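Local coordinates for protein isomaltodextranase (Arthrobacter globiformis, PDB 5AWO) that hydrolyses the alpha-1,6-glucosidic linkages of dextran, removing successive isomaltose units from the non-reducing ends of the chains, at residues G122-N126 with P127-H131; V148-A151 with D152-V155; Q350-G353 with N354-V358; A454-P457 with H458-A461. All blocks are in the same frame, centred on the assembly; numbering follows the deposited sequence.

Interaction 1 (G122-N126 with P127-H131); sequences GVYYN and PLWVH
Trp129 folds back over Asn126 and meets Tyr124 and Tyr125 where barrel strand 120-124 runs into the next loop. Strand 120-124 is one of the eight parallel strands of the GH27 TIM barrel. A type I beta turn from Asn126 to Trp129 bends the chain, and Trp129 N closes it on Asn126 O at 3.0 Å. The tryptophan can be followed outward. Its CB rests 3.4 Å from Asn126 O and beside CE2 of Tyr125. CG is anti to the carbonyl carbon (chi1 -77°), which swings the indole back toward strand 120-124. CE3 then points at the centre of one face of Tyr125, 3.8 Å from its CZ. The rings of Tyr125 and Trp129 form an edge-to-face pair with planes at 80°. At the far rim, CH2 reaches CE1 of Tyr124 at 4.0 Å. Asn126 CB lies over one face of the indole and makes a CH-pi contact, 3.7 Å from CE3 of Trp129. Other aromatic residues join in: Trp171 stacks on Trp129, and Phe160 meets it edge-to-face. The polar ends turn to the active site. Tyr124 OH and Asn126 ND2 both hydrogen-bond to Asp201, the probable nucleophile, at its OD2 and its backbone O. A bound acetate near Trp129 is consistent with a pocket wall here. The amide of Asn126 is thus held at both ends. Its OD1 takes the N-H of Leu128 at 2.9 Å, nearly straight, with the donor tilted 23° from the carbonyl plane.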
ATOM      1  N   GLY A 122       2.342   3.601 -17.211  1.00 14.99           N
ATOM      2  CA  GLY A 122       1.599   2.719 -16.326  1.00 15.09           C
ATOM      3  C   GLY A 122       0.441   2.116 -17.074  1.00 13.65           C
ATOM      4  O   GLY A 122      -0.210   2.782 -17.876  1.00 14.62           O
ATOM      5  N   VAL A 123       0.222   0.809 -16.872  1.00 14.28           N
ATOM      6  CA  VAL A 123      -0.818   0.106 -17.591  1.00 14.12           C
ATOM      7  C   VAL A 123      -1.887  -0.476 -16.668  1.00 13.72           C
ATOM      8  O   VAL A 123      -1.570  -1.164 -15.710  1.00 13.82           O
ATOM      9  CB  VAL A 123      -0.246  -1.021 -18.473  1.00 15.23           C
ATOM     10  CG1 VAL A 123      -1.366  -1.864 -19.083  1.00 15.71           C
ATOM     11  CG2 VAL A 123       0.588  -0.420 -19.590  1.00 15.78           C
ATOM     12  N   TYR A 124      -3.131  -0.195 -17.027  1.00 13.69           N
ATOM     13  CA  TYR A 124      -4.300  -0.881 -16.450  1.00 13.27           C
ATOM     14  C   TYR A 124      -4.636  -2.084 -17.323  1.00 13.33           C
ATOM     15  O   TYR A 124      -4.994  -1.942 -18.489  1.00 14.55           O
ATOM     16  CB  TYR A 124      -5.457   0.093 -16.400  1.00 13.49           C
ATOM     17  CG  TYR A 124      -6.811  -0.440 -15.981  1.00 13.81           C
ATOM     18  CD1 TYR A 124      -7.613  -1.179 -16.845  1.00 13.68           C
ATOM     19  CD2 TYR A 124      -7.345  -0.125 -14.732  1.00 14.28           C
ATOM     20  CE1 TYR A 124      -8.866  -1.640 -16.474  1.00 14.84           C
ATOM     21  CE2 TYR A 124      -8.615  -0.554 -14.388  1.00 14.95           C
ATOM     22  CZ  TYR A 124      -9.364  -1.302 -15.255  1.00 14.56           C
ATOM     23  OH  TYR A 124     -10.633  -1.754 -14.904  1.00 16.24           O
ATOM     24  N   TYR A 125      -4.427  -3.273 -16.797  1.00 13.07           N
ATOM     25  CA  TYR A 125      -4.960  -4.477 -17.434  1.00 12.90           C
ATOM     26  C   TYR A 125      -4.967  -5.624 -16.451  1.00 13.16           C
ATOM     27  O   TYR A 125      -4.178  -5.676 -15.533  1.00 14.08           O
ATOM     28  CB  TYR A 125      -4.173  -4.877 -18.713  1.00 12.52           C
ATOM     29  CG  TYR A 125      -5.089  -5.505 -19.740  1.00 12.87           C
ATOM     30  CD1 TYR A 125      -5.962  -4.721 -20.491  1.00 13.20           C
ATOM     31  CD2 TYR A 125      -5.072  -6.888 -19.985  1.00 13.56           C
ATOM     32  CE1 TYR A 125      -6.843  -5.278 -21.399  1.00 13.55           C
ATOM     33  CE2 TYR A 125      -5.960  -7.453 -20.880  1.00 13.45           C
ATOM     34  CZ  TYR A 125      -6.826  -6.650 -21.604  1.00 13.39           C
ATOM     35  OH  TYR A 125      -7.692  -7.237 -22.501  1.00 14.92           O
ATOM     36  N   ASN A 126      -5.878  -6.563 -16.698  1.00 13.49           N
ATOM     37  CA  ASN A 126      -5.969  -7.775 -15.902  1.00 13.71           C
ATOM     38  C   ASN A 126      -5.533  -8.918 -16.809  1.00 13.12           C
ATOM     39  O   ASN A 126      -6.186  -9.179 -17.808  1.00 13.33           O
ATOM     40  CB  ASN A 126      -7.398  -7.976 -15.381  1.00 13.69           C
ATOM     41  CG  ASN A 126      -7.508  -9.143 -14.428  1.00 13.64           C
ATOM     42  OD1 ASN A 126      -6.807 -10.160 -14.609  1.00 14.31           O
ATOM     43  ND2 ASN A 126      -8.359  -9.034 -13.398  1.00 13.83           N
ATOM     44  N   PRO A 127      -4.425  -9.597 -16.460  1.00 12.95           N
ATOM     45  CA  PRO A 127      -3.893 -10.619 -17.381  1.00 14.18           C
ATOM     46  C   PRO A 127      -4.682 -11.915 -17.395  1.00 14.70           C
ATOM     47  O   PRO A 127      -4.283 -12.855 -18.117  1.00 15.17           O
ATOM     48  CB  PRO A 127      -2.489 -10.824 -16.879  1.00 14.44           C
ATOM     49  CG  PRO A 127      -2.603 -10.583 -15.401  1.00 13.64           C
ATOM     50  CD  PRO A 127      -3.597  -9.467 -15.260  1.00 13.58           C
ATOM     51  N   LEU A 128      -5.793 -11.983 -16.657  1.00 14.66           N
ATOM     52  CA  LEU A 128      -6.752 -13.061 -16.820  1.00 16.15           C
ATOM     53  C   LEU A 128      -7.869 -12.736 -17.802  1.00 15.84           C
ATOM     54  O   LEU A 128      -8.787 -13.551 -18.000  1.00 16.80           O
ATOM     55  CB  LEU A 128      -7.314 -13.547 -15.475  1.00 18.35           C
ATOM     56  CG  LEU A 128      -6.442 -14.734 -14.999  1.00 21.08           C
ATOM     57  CD1 LEU A 128      -5.116 -14.272 -14.457  1.00 20.91           C
ATOM     58  CD2 LEU A 128      -7.165 -15.534 -13.942  1.00 23.41           C
ATOM     59  N   TRP A 129      -7.823 -11.560 -18.415  1.00 14.54           N
ATOM     60  CA  TRP A 129      -8.718 -11.236 -19.501  1.00 15.21           C
ATOM     61  C   TRP A 129      -8.152 -11.834 -20.776  1.00 16.59           C
ATOM     62  O   TRP A 129      -6.936 -11.705 -21.041  1.00 17.65           O
ATOM     63  CB  TRP A 129      -8.931  -9.724 -19.691  1.00 15.36           C
ATOM     64  CG  TRP A 129      -9.870  -9.098 -18.696  1.00 14.57           C
ATOM     65  CD1 TRP A 129     -10.946  -9.671 -18.114  1.00 15.05           C
ATOM     66  CD2 TRP A 129      -9.798  -7.768 -18.193  1.00 14.43           C
ATOM     67  NE1 TRP A 129     -11.561  -8.764 -17.254  1.00 14.84           N
ATOM     68  CE2 TRP A 129     -10.861  -7.597 -17.284  1.00 14.56           C
ATOM     69  CE3 TRP A 129      -8.939  -6.694 -18.432  1.00 13.85           C
ATOM     70  CZ2 TRP A 129     -11.090  -6.393 -16.615  1.00 13.70           C
ATOM     71  CZ3 TRP A 129      -9.140  -5.509 -17.740  1.00 14.56           C
ATOM     72  CH2 TRP A 129     -10.213  -5.368 -16.838  1.00 14.98           C
ATOM     73  N   VAL A 130      -9.032 -12.435 -21.567  1.00 16.07           N
ATOM     74  CA  VAL A 130      -8.680 -12.921 -22.891  1.00 17.05           C
ATOM     75  C   VAL A 130      -9.668 -12.308 -23.875  1.00 15.71           C
ATOM     76  O   VAL A 130     -10.890 -12.545 -23.756  1.00 16.09           O
ATOM     77  CB  VAL A 130      -8.754 -14.466 -22.936  1.00 16.90           C
ATOM     78  CG1 VAL A 130      -8.199 -14.969 -24.251  1.00 17.40           C
ATOM     79  CG2 VAL A 130      -8.014 -15.104 -21.765  1.00 17.53           C
ATOM     80  N   HIS A 131      -9.194 -11.534 -24.831  1.00 16.08           N
ATOM     81  CA  HIS A 131     -10.131 -10.837 -25.707  1.00 16.15           C
ATOM     82  C   HIS A 131     -10.819 -11.804 -26.663  1.00 18.06           C
ATOM     83  O   HIS A 131     -10.168 -12.671 -27.244  1.00 17.62           O
ATOM     84  CB  HIS A 131      -9.466  -9.723 -26.513  1.00 17.16           C
ATOM     85  CG  HIS A 131     -10.431  -8.673 -26.937  1.00 17.53           C
ATOM     86  ND1 HIS A 131     -11.375  -8.874 -27.924  1.00 17.13           N
ATOM     87  CD2 HIS A 131     -10.710  -7.461 -26.402  1.00 17.77           C
ATOM     88  CE1 HIS A 131     -12.122  -7.793 -28.045  1.00 18.92           C
ATOM     89  NE2 HIS A 131     -11.749  -6.927 -27.115  1.00 18.37           N
TER

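Interaction 2 (V148-A151 with D152-V155); sequences VKIA and DLVV
Lys149 and Asp152 are brought together by two torsions of similar value: CG lies anti to the carbonyl carbon in both, with chi1 at -66° and -61°. The lysine chain then bends at chi3 and chi4 and curls back on the carboxylate. NZ forms a salt bridge to Asp152 OD2 at 2.7 Å, on the syn lone pair. The backbone N of Lys149 donates to the same oxygen at 2.9 Å, from above the carboxylate plane. In return, Asp152 N donates to Lys149 O. Leu153 N bonds to Ile150 O at 3.1 Å, another i to i+3 link, as expected of the short 3-10 turn that begins at Ile150. Away from the charges, Leu153 spreads its two methyls. CD2 meets CG1 of Val148 at 3.9 Å, and CD1 meets CD1 of Ile150 at 4.0 Å. Val142 of strand 141-142 and Tyr182 of helix 179-192 pack against the same apolar side. A water donates to both Ala151 O and Val154 O, spanning the exit of the turn. The site lies away from the annotated catalytic residues. With two donors on one oxygen, OD2 is gripped by both main chain and side chain, which would favour a charged Asp152 and fix the start of the turn.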
ATOM      1  N   VAL A 148      -1.044 -24.523 -27.882  1.00 16.48           N
ATOM      2  CA  VAL A 148      -2.254 -24.003 -27.237  1.00 17.06           C
ATOM      3  C   VAL A 148      -2.716 -22.750 -27.977  1.00 16.68           C
ATOM      4  O   VAL A 148      -2.066 -21.708 -27.923  1.00 17.00           O
ATOM      5  CB  VAL A 148      -2.026 -23.677 -25.756  1.00 16.54           C
ATOM      6  CG1 VAL A 148      -3.330 -23.224 -25.091  1.00 16.73           C
ATOM      7  CG2 VAL A 148      -1.461 -24.883 -25.015  1.00 17.10           C
ATOM      8  N   LYS A 149      -3.839 -22.833 -28.680  1.00 16.75           N
ATOM      9  CA  LYS A 149      -4.447 -21.645 -29.280  1.00 17.49           C
ATOM     10  C   LYS A 149      -5.018 -20.784 -28.155  1.00 17.04           C
ATOM     11  O   LYS A 149      -5.411 -21.303 -27.116  1.00 16.91           O
ATOM     12  CB  LYS A 149      -5.575 -22.035 -30.219  1.00 19.24           C
ATOM     13  CG  LYS A 149      -5.109 -22.804 -31.456  1.00 21.85           C
ATOM     14  CD  LYS A 149      -6.275 -23.354 -32.254  1.00 25.81           C
ATOM     15  CE  LYS A 149      -7.134 -24.310 -31.438  1.00 29.82           C
ATOM     16  NZ  LYS A 149      -6.371 -25.470 -30.888  1.00 33.51           N
ATOM     17  N   ILE A 150      -5.081 -19.484 -28.377  1.00 16.85           N
ATOM     18  CA  ILE A 150      -5.745 -18.604 -27.395  1.00 17.25           C
ATOM     19  C   ILE A 150      -7.173 -19.084 -27.149  1.00 17.25           C
ATOM     20  O   ILE A 150      -7.669 -19.060 -26.027  1.00 17.27           O
ATOM     21  CB  ILE A 150      -5.648 -17.144 -27.827  1.00 16.73           C
ATOM     22  CG1 ILE A 150      -4.187 -16.695 -27.953  1.00 17.53           C
ATOM     23  CG2 ILE A 150      -6.379 -16.244 -26.833  1.00 17.85           C
ATOM     24  CD1 ILE A 150      -3.331 -17.000 -26.751  1.00 18.08           C
ATOM     25  N   ALA A 151      -7.813 -19.610 -28.210  1.00 18.37           N
ATOM     26  CA  ALA A 151      -9.139 -20.204 -28.117  1.00 19.32           C
ATOM     27  C   ALA A 151      -9.267 -21.331 -27.090  1.00 19.80           C
ATOM     28  O   ALA A 151     -10.360 -21.557 -26.566  1.00 21.64           O
ATOM     29  CB  ALA A 151      -9.572 -20.732 -29.477  1.00 20.78           C
ATOM     30  N   ASP A 152      -8.157 -22.030 -26.821  1.00 18.59           N
ATOM     31  CA  ASP A 152      -8.098 -23.172 -25.926  1.00 20.95           C
ATOM     32  C   ASP A 152      -7.976 -22.773 -24.434  1.00 20.00           C
ATOM     33  O   ASP A 152      -7.856 -23.625 -23.572  1.00 21.23           O
ATOM     34  CB  ASP A 152      -6.888 -24.083 -26.301  1.00 21.83           C
ATOM     35  CG  ASP A 152      -6.963 -24.659 -27.727  1.00 23.86           C
ATOM     36  OD1 ASP A 152      -8.069 -24.893 -28.239  1.00 23.73           O
ATOM     37  OD2 ASP A 152      -5.898 -24.881 -28.345  1.00 25.18           O
ATOM     38  N   LEU A 153      -8.002 -21.472 -24.141  1.00 18.19           N
ATOM     39  CA  LEU A 153      -7.825 -20.962 -22.773  1.00 18.31           C
ATOM     40  C   LEU A 153      -9.109 -20.618 -22.030  1.00 19.06           C
ATOM     41  O   LEU A 153      -9.055 -20.242 -20.861  1.00 19.33           O
ATOM     42  CB  LEU A 153      -6.981 -19.676 -22.833  1.00 17.66           C
ATOM     43  CG  LEU A 153      -5.529 -19.873 -23.275  1.00 17.94           C
ATOM     44  CD1 LEU A 153      -4.855 -18.507 -23.354  1.00 18.41           C
ATOM     45  CD2 LEU A 153      -4.767 -20.815 -22.366  1.00 18.13           C
ATOM     46  N   VAL A 154     -10.250 -20.698 -22.702  1.00 18.73           N
ATOM     47  CA  VAL A 154     -11.503 -20.199 -22.130  1.00 18.91           C
ATOM     48  C   VAL A 154     -12.628 -21.233 -22.101  1.00 20.03           C
ATOM     49  O   VAL A 154     -12.688 -22.143 -22.930  1.00 21.95           O
ATOM     50  CB  VAL A 154     -11.963 -18.938 -22.873  1.00 18.57           C
ATOM     51  CG1 VAL A 154     -10.854 -17.895 -22.820  1.00 19.30           C
ATOM     52  CG2 VAL A 154     -12.391 -19.220 -24.307  1.00 19.23           C
ATOM     53  N   VAL A 155     -13.525 -21.072 -21.142  1.00 19.87           N
ATOM     54  CA  VAL A 155     -14.788 -21.834 -21.114  1.00 20.40           C
ATOM     55  C   VAL A 155     -15.799 -21.102 -21.978  1.00 20.36           C
ATOM     56  O   VAL A 155     -15.961 -19.895 -21.868  1.00 20.41           O
ATOM     57  CB  VAL A 155     -15.288 -21.987 -19.671  1.00 20.68           C
ATOM     58  CG1 VAL A 155     -16.667 -22.652 -19.642  1.00 21.31           C
ATOM     59  CG2 VAL A 155     -14.291 -22.785 -18.856  1.00 20.62           C
TER
HETATM   60  O   HOH W   1     -11.483 -23.428 -24.845  1.00 29.12           O

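Interaction 3 (Q350-G353 with N354-V358); sequences QQIG and NNAWV
Ile352 and Ala356 meet across a type II' beta turn that runs from Ile352 to Asn355. The isoleucine side chain bridges the mouth of the turn. Its CG1 is anti to the backbone N (chi1 -168°), which carries CG1 and CD1 over to the following backbone. CG1 comes within 3.7 Å of Ala356 N and 4.4 Å of Ala356 CB. CD1 lies beside the carbonyl carbon of Asn355 and approaches Asn355 CB at 4.2 Å. Asn355 closes the far end of the turn, with its CB 3.2 Å from Ile352 O. That oxygen accepts the N-H of Asn355 at 2.9 Å, tilted 31° from the carbonyl plane. Asn354 turns its CB away, at the exposed corner of the turn. Gly353 occupies the other corner at positive phi, 55°, a conformation that favours glycine. The loop links barrel strand 343-345 to helix 362-370. Phe70 touches Ala356, and Arg329 of helix 326-339 touches Asn355. A water donates to Gly353 O and accepts from Ala356 N, linking the Gly353 corner to the chain just past the turn. Across the turn the backbone is held by one direct bond and one bridging water. The apolar contact of Ile352 adds packing but no polar grip.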
ATOM      1  N   GLN A 350      -7.673  20.018 -18.646  1.00 18.02           N
ATOM      2  CA  GLN A 350      -8.837  20.923 -18.642  1.00 18.71           C
ATOM      3  C   GLN A 350      -9.416  21.138 -17.259  1.00 18.69           C
ATOM      4  O   GLN A 350      -9.966  22.205 -16.986  1.00 20.09           O
ATOM      5  CB  GLN A 350      -9.963  20.423 -19.534  1.00 20.79           C
ATOM      6  CG  GLN A 350      -9.589  20.301 -20.994  1.00 23.33           C
ATOM      7  CD  GLN A 350      -9.301  18.885 -21.387  1.00 26.33           C
ATOM      8  OE1 GLN A 350      -8.789  18.089 -20.580  1.00 26.20           O
ATOM      9  NE2 GLN A 350      -9.648  18.537 -22.619  1.00 26.33           N
ATOM     10  N   GLN A 351      -9.303  20.140 -16.391  1.00 17.39           N
ATOM     11  CA  GLN A 351      -9.937  20.194 -15.075  1.00 17.40           C
ATOM     12  C   GLN A 351      -9.074  20.854 -14.033  1.00 17.57           C
ATOM     13  O   GLN A 351      -9.597  21.341 -13.025  1.00 17.20           O
ATOM     14  CB  GLN A 351     -10.250  18.779 -14.587  1.00 16.96           C
ATOM     15  CG  GLN A 351     -11.355  18.081 -15.339  1.00 16.76           C
ATOM     16  CD  GLN A 351     -11.367  16.567 -15.127  1.00 16.73           C
ATOM     17  OE1 GLN A 351     -10.351  15.970 -14.746  1.00 16.34           O
ATOM     18  NE2 GLN A 351     -12.515  15.945 -15.369  1.00 16.91           N
ATOM     19  N   ILE A 352      -7.763  20.834 -14.219  1.00 17.23           N
ATOM     20  CA  ILE A 352      -6.835  21.225 -13.154  1.00 17.95           C
ATOM     21  C   ILE A 352      -7.085  22.667 -12.674  1.00 19.04           C
ATOM     22  O   ILE A 352      -6.986  22.952 -11.473  1.00 19.71           O
ATOM     23  CB  ILE A 352      -5.343  20.988 -13.515  1.00 18.31           C
ATOM     24  CG1 ILE A 352      -4.420  21.126 -12.297  1.00 18.87           C
ATOM     25  CG2 ILE A 352      -4.869  21.932 -14.620  1.00 18.78           C
ATOM     26  CD1 ILE A 352      -4.662  20.100 -11.195  1.00 18.09           C
ATOM     27  N   GLY A 353      -7.446  23.563 -13.589  1.00 18.66           N
ATOM     28  CA  GLY A 353      -7.743  24.948 -13.193  1.00 19.35           C
ATOM     29  C   GLY A 353      -6.576  25.553 -12.437  1.00 19.99           C
ATOM     30  O   GLY A 353      -5.440  25.474 -12.904  1.00 20.02           O
ATOM     31  N   ASN A 354      -6.850  26.158 -11.271  1.00 22.56           N
ATOM     32  CA  ASN A 354      -5.776  26.712 -10.430  1.00 24.42           C
ATOM     33  C   ASN A 354      -5.396  25.744  -9.322  1.00 24.37           C
ATOM     34  O   ASN A 354      -5.070  26.213  -8.245  1.00 26.88           O
ATOM     35  CB  ASN A 354      -6.166  27.992  -9.607  1.00 28.46           C
ATOM     36  CG  ASN A 354      -6.949  29.042 -10.362  1.00 28.92           C
ATOM     37  OD1 ASN A 354      -6.752  29.248 -11.567  1.00 35.67           O
ATOM     38  ND2 ASN A 354      -7.797  29.798  -9.608  1.00 29.91           N
ATOM     39  N   ASN A 355      -5.506  24.428  -9.516  1.00 20.39           N
ATOM     40  CA  ASN A 355      -5.293  23.491  -8.401  1.00 19.99           C
ATOM     41  C   ASN A 355      -4.012  22.698  -8.425  1.00 19.48           C
ATOM     42  O   ASN A 355      -3.829  21.815  -7.595  1.00 18.81           O
ATOM     43  CB  ASN A 355      -6.494  22.549  -8.298  1.00 19.50           C
ATOM     44  CG  ASN A 355      -7.705  23.240  -7.786  1.00 20.95           C
ATOM     45  OD1 ASN A 355      -7.590  24.061  -6.870  1.00 21.86           O
ATOM     46  ND2 ASN A 355      -8.853  22.915  -8.321  1.00 21.05           N
ATOM     47  N   ALA A 356      -3.091  22.993  -9.333  1.00 19.07           N
ATOM     48  CA  ALA A 356      -1.793  22.292  -9.341  1.00 19.66           C
ATOM     49  C   ALA A 356      -1.084  22.304  -8.003  1.00 19.41           C
ATOM     50  O   ALA A 356      -0.443  21.330  -7.590  1.00 20.01           O
ATOM     51  CB  ALA A 356      -0.871  22.891 -10.406  1.00 20.98           C
ATOM     52  N   TRP A 357      -1.202  23.432  -7.300  1.00 18.99           N
ATOM     53  CA  TRP A 357      -0.568  23.581  -6.001  1.00 17.29           C
ATOM     54  C   TRP A 357      -0.863  22.447  -4.982  1.00 16.50           C
ATOM     55  O   TRP A 357      -0.050  22.139  -4.122  1.00 17.71           O
ATOM     56  CB  TRP A 357      -0.951  24.949  -5.389  1.00 17.64           C
ATOM     57  CG  TRP A 357      -2.436  25.046  -5.133  1.00 16.72           C
ATOM     58  CD1 TRP A 357      -3.398  25.519  -5.991  1.00 17.65           C
ATOM     59  CD2 TRP A 357      -3.122  24.622  -3.962  1.00 16.05           C
ATOM     60  NE1 TRP A 357      -4.629  25.395  -5.428  1.00 17.29           N
ATOM     61  CE2 TRP A 357      -4.498  24.838  -4.185  1.00 15.82           C
ATOM     62  CE3 TRP A 357      -2.714  24.050  -2.751  1.00 16.35           C
ATOM     63  CZ2 TRP A 357      -5.456  24.544  -3.224  1.00 16.06           C
ATOM     64  CZ3 TRP A 357      -3.672  23.735  -1.807  1.00 16.25           C
ATOM     65  CH2 TRP A 357      -5.043  23.991  -2.056  1.00 16.39           C
ATOM     66  N   VAL A 358      -2.045  21.831  -5.085  1.00 15.55           N
ATOM     67  CA  VAL A 358      -2.480  20.761  -4.161  1.00 16.31           C
ATOM     68  C   VAL A 358      -1.439  19.634  -4.129  1.00 15.25           C
ATOM     69  O   VAL A 358      -1.137  19.021  -3.090  1.00 14.87           O
ATOM     70  CB  VAL A 358      -3.861  20.155  -4.630  1.00 18.19           C
ATOM     71  CG1 VAL A 358      -4.281  18.923  -3.806  1.00 19.55           C
ATOM     72  CG2 VAL A 358      -4.962  21.229  -4.574  1.00 19.98           C
TER
HETATM   73  O   HOH W   2      -2.938  24.610 -11.867  1.00 22.74           O

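Interaction 4 (A454-P457 with H458-A461); sequences ALAP and HASA
Leu455 lies over the backbone of Ser460, and this is the close-packed end of the contact. Its CG is anti to the carbonyl carbon (chi1 -65°), which sends both methyls toward the returning chain. CD2 sits 3.6 Å from the carbonyl carbon of Ser460 and 4.3 Å from Ala461 CB. CD1 touches Ala459 O at 3.8 Å. Leu409 of strand 405-410 packs on the same leucine. Ala459 points its CB inward, 3.2 Å from Ala456 O and 4.1 Å from Ala456 CB. Its N-H closes the turn on Ala456 O at 2.9 Å, with the donor above the carbonyl plane.

The outer end is looser at Ala456 and Pro457. Ala456 is exposed. Pro457 is partly exposed, and its CB starts away from 458-461 yet lies 3.5 Å from His458 N. His458 has positive phi, 71°, as the third residue of a type II turn requires. Its imidazole is held by partners outside the turn. ND1 hydrogen-bonds to Glu328, NE2 hydrogen-bonds to Asp414, and the ring stacks on Trp275. Ser460 points away from Leu455, and its OG hydrogen-bonds to Thr331 and Asn334 of helix 326-339. The loop thus faces the catalytic domain. A type II beta turn of this kind joins strands 450-455 and 460-466, which belong to different sheets of the C-terminal beta sandwich found in alpha-galactosidase relatives.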
ATOM      1  N   ALA A 454      -6.960  23.483  15.782  1.00 15.27           N
ATOM      2  CA  ALA A 454      -8.381  23.747  15.858  1.00 14.87           C
ATOM      3  C   ALA A 454      -8.850  23.862  14.429  1.00 15.55           C
ATOM      4  O   ALA A 454      -8.605  24.834  13.736  1.00 18.42           O
ATOM      5  CB  ALA A 454      -8.648  25.052  16.614  1.00 15.61           C
ATOM      6  N   LEU A 455      -9.496  22.798  13.951  1.00 14.35           N
ATOM      7  CA  LEU A 455      -9.752  22.632  12.548  1.00 14.43           C
ATOM      8  C   LEU A 455     -11.174  22.958  12.156  1.00 13.65           C
ATOM      9  O   LEU A 455     -12.122  22.446  12.754  1.00 13.61           O
ATOM     10  CB  LEU A 455      -9.489  21.180  12.184  1.00 13.99           C
ATOM     11  CG  LEU A 455      -8.045  20.698  12.321  1.00 14.11           C
ATOM     12  CD1 LEU A 455      -7.935  19.188  12.229  1.00 14.40           C
ATOM     13  CD2 LEU A 455      -7.191  21.352  11.267  1.00 14.48           C
ATOM     14  N   ALA A 456     -11.308  23.769  11.128  1.00 13.44           N
ATOM     15  CA  ALA A 456     -12.576  24.030  10.518  1.00 13.85           C
ATOM     16  C   ALA A 456     -13.160  22.744   9.927  1.00 13.56           C
ATOM     17  O   ALA A 456     -12.427  21.782   9.676  1.00 13.08           O
ATOM     18  CB  ALA A 456     -12.387  25.093   9.433  1.00 14.70           C
ATOM     19  N   PRO A 457     -14.479  22.715   9.718  1.00 13.65           N
ATOM     20  CA  PRO A 457     -15.080  21.552   9.079  1.00 13.79           C
ATOM     21  C   PRO A 457     -14.383  21.175   7.776  1.00 12.85           C
ATOM     22  O   PRO A 457     -14.164  22.020   6.913  1.00 13.89           O
ATOM     23  CB  PRO A 457     -16.524  21.997   8.819  1.00 14.86           C
ATOM     24  CG  PRO A 457     -16.769  23.121   9.739  1.00 15.74           C
ATOM     25  CD  PRO A 457     -15.463  23.765  10.063  1.00 14.06           C
ATOM     26  N   HIS A 458     -14.031  19.899   7.666  1.00 12.34           N
ATOM     27  CA  HIS A 458     -13.350  19.290   6.501  1.00 12.12           C
ATOM     28  C   HIS A 458     -11.889  19.724   6.374  1.00 12.84           C
ATOM     29  O   HIS A 458     -11.250  19.319   5.394  1.00 13.32           O
ATOM     30  CB  HIS A 458     -14.069  19.593   5.184  1.00 12.25           C
ATOM     31  CG  HIS A 458     -15.453  19.033   5.114  1.00 11.78           C
ATOM     32  ND1 HIS A 458     -16.213  19.112   3.963  1.00 11.51           N
ATOM     33  CD2 HIS A 458     -16.225  18.400   6.028  1.00 12.35           C
ATOM     34  CE1 HIS A 458     -17.374  18.539   4.166  1.00 12.08           C
ATOM     35  NE2 HIS A 458     -17.407  18.087   5.402  1.00 12.62           N
ATOM     36  N   ALA A 459     -11.346  20.497   7.317  1.00 12.34           N
ATOM     37  CA  ALA A 459      -9.954  20.935   7.229  1.00 12.33           C
ATOM     38  C   ALA A 459      -9.027  19.948   7.930  1.00 12.73           C
ATOM     39  O   ALA A 459      -9.483  19.115   8.721  1.00 13.45           O
ATOM     40  CB  ALA A 459      -9.800  22.296   7.877  1.00 12.81           C
ATOM     41  N   SER A 460      -7.734  20.117   7.676  1.00 12.32           N
ATOM     42  CA  SER A 460      -6.740  19.242   8.240  1.00 12.55           C
ATOM     43  C   SER A 460      -5.423  20.003   8.409  1.00 13.27           C
ATOM     44  O   SER A 460      -5.289  21.143   7.938  1.00 13.98           O
ATOM     45  CB  SER A 460      -6.550  18.017   7.349  1.00 12.35           C
ATOM     46  OG  SER A 460      -6.172  18.391   6.044  1.00 12.84           O
ATOM     47  N   ALA A 461      -4.476  19.355   9.078  1.00 13.51           N
ATOM     48  CA  ALA A 461      -3.142  19.883   9.244  1.00 14.05           C
ATOM     49  C   ALA A 461      -2.162  18.721   9.202  1.00 13.57           C
ATOM     50  O   ALA A 461      -2.501  17.616   9.629  1.00 13.85           O
ATOM     51  CB  ALA A 461      -3.010  20.615  10.549  1.00 15.14           C
TER

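All four contacts are local turns, but their settings differ. Interaction 1 is fully buried and aromatic, and it alone adjoins the active site. Interaction 2 is partly buried and alone has a salt bridge between its segments. These two touch: Val130 CG1 packs on Ile150 CG2 at 3.4 Å, and both contacts meet Tyr182 of helix 179-192. Interactions 2, 3 and 4 lie away from the active site; the centres of 3 and 4 are about 21 Å apart. Interactions 3 and 4 both border helix 326-339, one from a barrel loop and the other from the beta sandwich. Their turns are closed by one backbone bond each, with small apolar contacts. Interactions 2 and 4 are on opposite sides of the chain's centre.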